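Local coordinates for endoglucanase (PDB 2E4T), which hydrolyses beta-1,4-glucan chains of cellulose and probably of xyloglucan, through the family 44 endoglucanase part of a larger multidomain cellulase, at residues K308-A313 with H367-I372; K453-P458 with P505-C510. One frame throughout, in Å; residues are numbered along the deposited sequence. Where two conformers were deposited one is given.

Overall arrangement
Interaction 1 comes first along the chain and is complete before interaction 2 begins. It pairs helix 304-312 with helix 368-384, two neighbouring helices on the outside of the TIM-like barrel. Interaction 2 lies in the C-terminal beta domain, where the loop after strand 442-452 meets the turn leading into strand 508-514. The two centres are about 11 Å apart, on the same side of the chain's centre. They also touch directly: Ile368 packs on the backbone of Leu507, and His367 on Tyr455. Lys453 NZ adds a weak, probable hydrogen bond to Gln312 OE1. Together they mark the seam where the beta domain sits against the helical wall of the barrel.

Interaction 1: residues K308-A313 with H367-I372; sequences KARLQA and HITGGI
Thr369 OG1 is gripped by two groups. Arg310 NH1 donates to Thr369 OG1 across the contact at 2.9 Å, with an N-H...O angle of 147°. His367 ND1 lies 2.8 Å from Thr369 OG1 in a second hydrogen bond. The hydroxyl sits in the plane of the Arg310 guanidinium, at its edge. His367 is the N-cap of helix 368-384, and its ND1 also accepts from Thr369 N at 3.1 Å. With OG1 between the backbone N and the carbonyl carbon (chi1 63°), the threonine puts its hydroxyl between His367 ND1 and Arg310 NH1, while CG2 meets Leu311.

The arginine leaves its helix with CG anti to the backbone N. A bend at chi3 then brings the guanidinium round to the hydroxyl. Its other nitrogens are held by backbone: NH2 donates to Ile295 O and NE to Tyr362 O. NH1 also reaches Asn307 OD1. These bonds fix the rotation of the buried guanidinium and give NE, NH1 and NH2 each an acceptor.

The two helices are neighbours in the outer layer of the TIM-like barrel. The axes of these short segments run nearly parallel, 7° apart, with a closest approach of 8.8 Å. Next to the polar cluster the contact is apolar. Leu311 CG packs on Thr369 CG2 at 3.7 Å, the two side chains crossing at about a right angle. One turn further, Leu311 CD2 reaches Ile372 CG2, also at 3.7 Å. On the other flank the aliphatic part of Arg310 lies beside the helix backbone, with CD 3.8 Å from Gly370 N.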
loop_
_atom_site.group_PDB
_atom_site.type_symbol
_atom_site.label_atom_id
_atom_site.label_comp_id
_atom_site.label_asym_id
_atom_site.label_seq_id
_atom_site.Cartn_x
_atom_site.Cartn_y
_atom_site.Cartn_z
ATOM N N LYS A 308 17.299 -15.125 -4.620
ATOM C CA LYS A 308 17.613 -15.336 -3.201
ATOM C C LYS A 308 17.534 -14.000 -2.449
ATOM O O LYS A 308 17.044 -13.964 -1.312
ATOM C CB LYS A 308 18.965 -16.003 -3.053
ATOM C CG LYS A 308 18.925 -17.449 -3.444
ATOM C CD LYS A 308 20.302 -18.097 -3.361
ATOM C CE LYS A 308 20.188 -19.613 -3.644
ATOM N NZ LYS A 308 21.534 -20.220 -3.685
ATOM N N ALA A 309 18.031 -12.905 -3.051
ATOM C CA ALA A 309 17.962 -11.613 -2.392
ATOM C C ALA A 309 16.498 -11.178 -2.241
ATOM O O ALA A 309 16.144 -10.523 -1.253
ATOM C CB ALA A 309 18.745 -10.563 -3.182
ATOM N N ARG A 310 15.647 -11.492 -3.233
ATOM C CA ARG A 310 14.222 -11.147 -3.127
ATOM C C ARG A 310 13.592 -11.799 -1.902
ATOM O O ARG A 310 12.779 -11.205 -1.199
ATOM C CB ARG A 310 13.490 -11.542 -4.422
ATOM C CG ARG A 310 12.022 -11.168 -4.390
ATOM C CD ARG A 310 11.301 -11.466 -5.697
ATOM N NE ARG A 310 11.919 -10.794 -6.813
ATOM C CZ ARG A 310 12.731 -11.369 -7.720
ATOM N NH1 ARG A 310 12.897 -12.711 -7.750
ATOM N NH2 ARG A 310 13.387 -10.608 -8.611
ATOM N N LEU A 311 13.965 -13.085 -1.657
ATOM C CA LEU A 311 13.419 -13.791 -0.509
ATOM C C LEU A 311 13.801 -13.143 0.813
ATOM O O LEU A 311 13.002 -13.209 1.765
ATOM C CB LEU A 311 13.887 -15.253 -0.515
ATOM C CG LEU A 311 13.311 -16.109 -1.634
ATOM C CD1 LEU A 311 14.058 -17.456 -1.677
ATOM C CD2 LEU A 311 11.815 -16.320 -1.478
ATOM N N GLN A 312 15.005 -12.562 0.914
ATOM C CA GLN A 312 15.445 -11.963 2.163
ATOM C C GLN A 312 15.024 -10.490 2.301
ATOM O O GLN A 312 14.973 -9.982 3.433
ATOM C CB GLN A 312 16.972 -12.062 2.320
ATOM C CG GLN A 312 17.477 -13.505 2.280
ATOM C CD GLN A 312 16.827 -14.396 3.323
ATOM O OE1 GLN A 312 16.476 -13.989 4.436
ATOM N NE2 GLN A 312 16.644 -15.664 2.967
ATOM N N ALA A 313 14.764 -9.793 1.172
ATOM C CA ALA A 313 14.530 -8.369 1.209
ATOM C C ALA A 313 13.408 -7.928 2.159
ATOM O O ALA A 313 13.521 -6.819 2.712
ATOM C CB ALA A 313 14.264 -7.857 -0.210
ATOM N N HIS A 367 7.219 -15.500 -10.564
ATOM C CA HIS A 367 8.179 -16.486 -10.084
ATOM C C HIS A 367 7.826 -16.854 -8.647
ATOM O O HIS A 367 7.342 -16.009 -7.863
ATOM C CB HIS A 367 9.615 -15.881 -10.103
ATOM C CG HIS A 367 10.713 -16.855 -9.853
ATOM N ND1 HIS A 367 11.338 -17.017 -8.617
ATOM C CD2 HIS A 367 11.305 -17.690 -10.733
ATOM C CE1 HIS A 367 12.257 -17.959 -8.777
ATOM N NE2 HIS A 367 12.273 -18.379 -10.049
ATOM N N ILE A 368 8.168 -18.081 -8.242
ATOM C CA ILE A 368 7.859 -18.515 -6.880
ATOM C C ILE A 368 8.428 -17.517 -5.854
ATOM O O ILE A 368 7.754 -17.278 -4.814
ATOM C CB ILE A 368 8.394 -19.943 -6.609
ATOM C CG1 ILE A 368 8.004 -20.448 -5.219
ATOM C CG2 ILE A 368 9.912 -20.044 -6.794
ATOM C CD1 ILE A 368 6.522 -20.431 -4.886
ATOM N N THR A 369 9.606 -16.952 -6.081
ATOM C CA THR A 369 10.173 -16.054 -5.067
ATOM C C THR A 369 9.382 -14.746 -4.946
ATOM O O THR A 369 9.386 -14.139 -3.850
ATOM C CB THR A 369 11.658 -15.798 -5.287
ATOM O OG1 THR A 369 11.887 -15.126 -6.558
ATOM C CG2 THR A 369 12.475 -17.042 -5.156
ATOM N N GLY A 370 8.724 -14.291 -6.012
ATOM C CA GLY A 370 7.843 -13.150 -5.868
ATOM C C GLY A 370 6.630 -13.478 -5.035
ATOM O O GLY A 370 6.108 -12.623 -4.289
ATOM N N GLY A 371 6.132 -14.722 -5.112
ATOM C CA GLY A 371 4.998 -15.138 -4.284
ATOM C C GLY A 371 5.370 -15.314 -2.822
ATOM O O GLY A 371 4.608 -14.906 -1.922
ATOM N N ILE A 372 6.513 -15.940 -2.559
ATOM C CA ILE A 372 6.965 -16.098 -1.190
ATOM C C ILE A 372 7.275 -14.730 -0.579
ATOM O O ILE A 372 6.855 -14.448 0.559
ATOM C CB ILE A 372 8.150 -17.076 -1.100
ATOM C CG1 ILE A 372 7.682 -18.491 -1.530
ATOM C CG2 ILE A 372 8.708 -17.068 0.323
ATOM C CD1 ILE A 372 8.819 -19.505 -1.620
#

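Interaction 2: residues K453-P458 with P505-C510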
loop_
_atom_site.group_PDB
_atom_site.type_symbol
_atom_site.label_atom_id
_atom_site.label_comp_id
_atom_site.label_asym_id
_atom_site.label_seq_id
_atom_site.Cartn_x
_atom_site.Cartn_y
_atom_site.Cartn_z
ATOM N N LYS A 453 11.903 -20.663 2.667
ATOM C CA LYS A 453 12.778 -19.930 1.762
ATOM C C LYS A 453 13.988 -20.766 1.309
ATOM O O LYS A 453 14.792 -20.293 0.520
ATOM C CB LYS A 453 13.234 -18.625 2.395
ATOM C CG LYS A 453 12.102 -17.680 2.694
ATOM C CD LYS A 453 12.598 -16.361 3.308
ATOM C CE LYS A 453 12.833 -16.396 4.789
ATOM N NZ LYS A 453 13.657 -15.219 5.299
ATOM N N ASN A 454 14.119 -22.003 1.825
ATOM C CA ASN A 454 15.219 -22.846 1.407
ATOM C C ASN A 454 15.099 -23.071 -0.106
ATOM O O ASN A 454 14.042 -23.520 -0.583
ATOM C CB ASN A 454 15.108 -24.183 2.197
ATOM C CG ASN A 454 16.357 -24.943 2.277
ATOM O OD1 ASN A 454 17.188 -24.876 1.356
ATOM N ND2 ASN A 454 16.449 -25.790 3.341
ATOM N N TYR A 455 16.176 -22.784 -0.840
ATOM C CA TYR A 455 16.067 -22.785 -2.299
ATOM C C TYR A 455 16.052 -24.156 -2.868
ATOM O O TYR A 455 15.370 -24.406 -3.904
ATOM C CB TYR A 455 17.188 -21.926 -2.936
ATOM C CG TYR A 455 16.740 -21.239 -4.222
ATOM C CD1 TYR A 455 16.240 -19.904 -4.169
ATOM C CD2 TYR A 455 16.681 -21.914 -5.483
ATOM C CE1 TYR A 455 15.782 -19.283 -5.288
ATOM C CE2 TYR A 455 16.219 -21.240 -6.631
ATOM C CZ TYR A 455 15.760 -19.935 -6.506
ATOM O OH TYR A 455 15.223 -19.291 -7.608
ATOM N N ASP A 456 16.825 -25.036 -2.249
ATOM C CA ASP A 456 17.010 -26.329 -2.949
ATOM C C ASP A 456 17.035 -27.506 -1.995
ATOM O O ASP A 456 17.578 -28.536 -2.366
ATOM C CB ASP A 456 18.271 -26.340 -3.787
ATOM C CG ASP A 456 19.370 -25.760 -3.038
ATOM O OD1 ASP A 456 19.401 -26.091 -1.829
ATOM O OD2 ASP A 456 20.094 -24.892 -3.578
ATOM N N GLN A 457 16.374 -27.417 -0.848
ATOM C CA GLN A 457 16.178 -28.542 0.051
ATOM C C GLN A 457 14.894 -28.328 0.808
ATOM O O GLN A 457 14.498 -27.162 1.079
ATOM C CB GLN A 457 17.351 -28.631 1.067
ATOM C CG GLN A 457 18.702 -29.065 0.519
ATOM C CD GLN A 457 18.694 -30.374 -0.312
ATOM O OE1 GLN A 457 19.427 -30.500 -1.305
ATOM N NE2 GLN A 457 17.887 -31.332 0.083
ATOM N N PRO A 458 14.227 -29.412 1.235
ATOM C CA PRO A 458 13.114 -29.277 2.173
ATOM C C PRO A 458 13.588 -28.720 3.521
ATOM O O PRO A 458 14.807 -28.761 3.848
ATOM C CB PRO A 458 12.601 -30.718 2.323
ATOM C CG PRO A 458 13.819 -31.574 1.999
ATOM C CD PRO A 458 14.655 -30.814 1.033
ATOM N N PRO A 505 8.565 -28.902 1.274
ATOM C CA PRO A 505 9.564 -28.805 0.191
ATOM C C PRO A 505 10.170 -27.406 0.077
ATOM O O PRO A 505 9.640 -26.403 0.590
ATOM C CB PRO A 505 8.770 -29.152 -1.064
ATOM C CG PRO A 505 7.597 -29.976 -0.524
ATOM C CD PRO A 505 7.255 -29.316 0.765
ATOM N N ALA A 506 11.313 -27.347 -0.611
ATOM C CA ALA A 506 11.950 -26.102 -0.953
ATOM C C ALA A 506 10.901 -25.148 -1.585
ATOM O O ALA A 506 9.998 -25.563 -2.311
ATOM C CB ALA A 506 13.052 -26.353 -1.976
ATOM N N LEU A 507 11.099 -23.842 -1.312
ATOM C CA LEU A 507 10.367 -22.763 -1.980
ATOM C C LEU A 507 8.859 -23.077 -2.061
ATOM O O LEU A 507 8.250 -23.156 -3.119
ATOM C CB LEU A 507 10.918 -22.466 -3.379
ATOM C CG LEU A 507 12.397 -22.022 -3.355
ATOM C CD1 LEU A 507 12.872 -21.770 -4.812
ATOM C CD2 LEU A 507 12.651 -20.812 -2.462
ATOM N N THR A 508 8.262 -23.181 -0.863
ATOM C CA THR A 508 6.830 -23.433 -0.737
ATOM C C THR A 508 6.240 -22.464 0.288
ATOM O O THR A 508 6.892 -22.165 1.303
ATOM C CB THR A 508 6.617 -24.885 -0.276
ATOM O OG1 THR A 508 7.081 -25.731 -1.329
ATOM C CG2 THR A 508 5.117 -25.280 -0.066
ATOM N N ALA A 509 5.020 -22.040 0.031
ATOM C CA ALA A 509 4.259 -21.201 0.925
ATOM C C ALA A 509 3.001 -21.932 1.327
ATOM O O ALA A 509 2.224 -22.344 0.463
ATOM C CB ALA A 509 3.874 -19.878 0.238
ATOM N N CYS A 510 2.772 -22.090 2.642
ATOM C CA CYS A 510 1.635 -22.814 3.135
ATOM C C CYS A 510 0.800 -21.976 4.109
ATOM O O CYS A 510 1.305 -21.083 4.785
ATOM C CB CYS A 510 2.162 -23.992 4.098
ATOM S SG CYS A 510 3.334 -25.131 3.382
#
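Leu507 CD1 stands almost exactly over the centre of the Tyr455 ring. Leu507 CD1 is 3.6 Å from the centroid of the Tyr455 ring and only 2° off the normal, a CH-pi contact. The six ring carbons are therefore nearly equidistant from it. The leucine side chain runs with CG anti to its carbonyl carbon, which sends both methyls toward the loop 453-458. CD1 goes to the ring, CD2 to the backbone carbonyls of Lys453 and Asn454. Leu507 CD2 lies 3.7 Å from Lys453 O.

The tyrosine hydroxyl points beyond this contact. It is hydrogen-bonded to Asn307 ND2 of helix 304-312, which ties the hydroxyl end of the ring to the barrel. Around the pair lie Leu311 of that helix and Ile368 and Ile372 of helix 368-384. Leu507 thus packs against both the loop and the two barrel helices.

A single backbone hydrogen bond spans the segments. Leu507 N donates to Asn454 O at 3.0 Å, but it is weak, with an N-H...O angle of 134°. Ala506 CB points into the curl of the loop and comes within 3.3 Å of Asn454 O. Gln457 O approaches the same residue from further along the loop, 3.4 Å from Ala506 CA. At the more exposed end, Pro458 CA packs 3.8 Å from Ala506 N. Asn452 ND2 ties Pro505 O to the end of strand 442-452.

Leu507 has positive phi (45°). It and Thr508 both face Asn452, which makes a G1 beta bulge where strand 508-514 meets the end of its antiparallel partner 442-452 in the C-terminal beta domain.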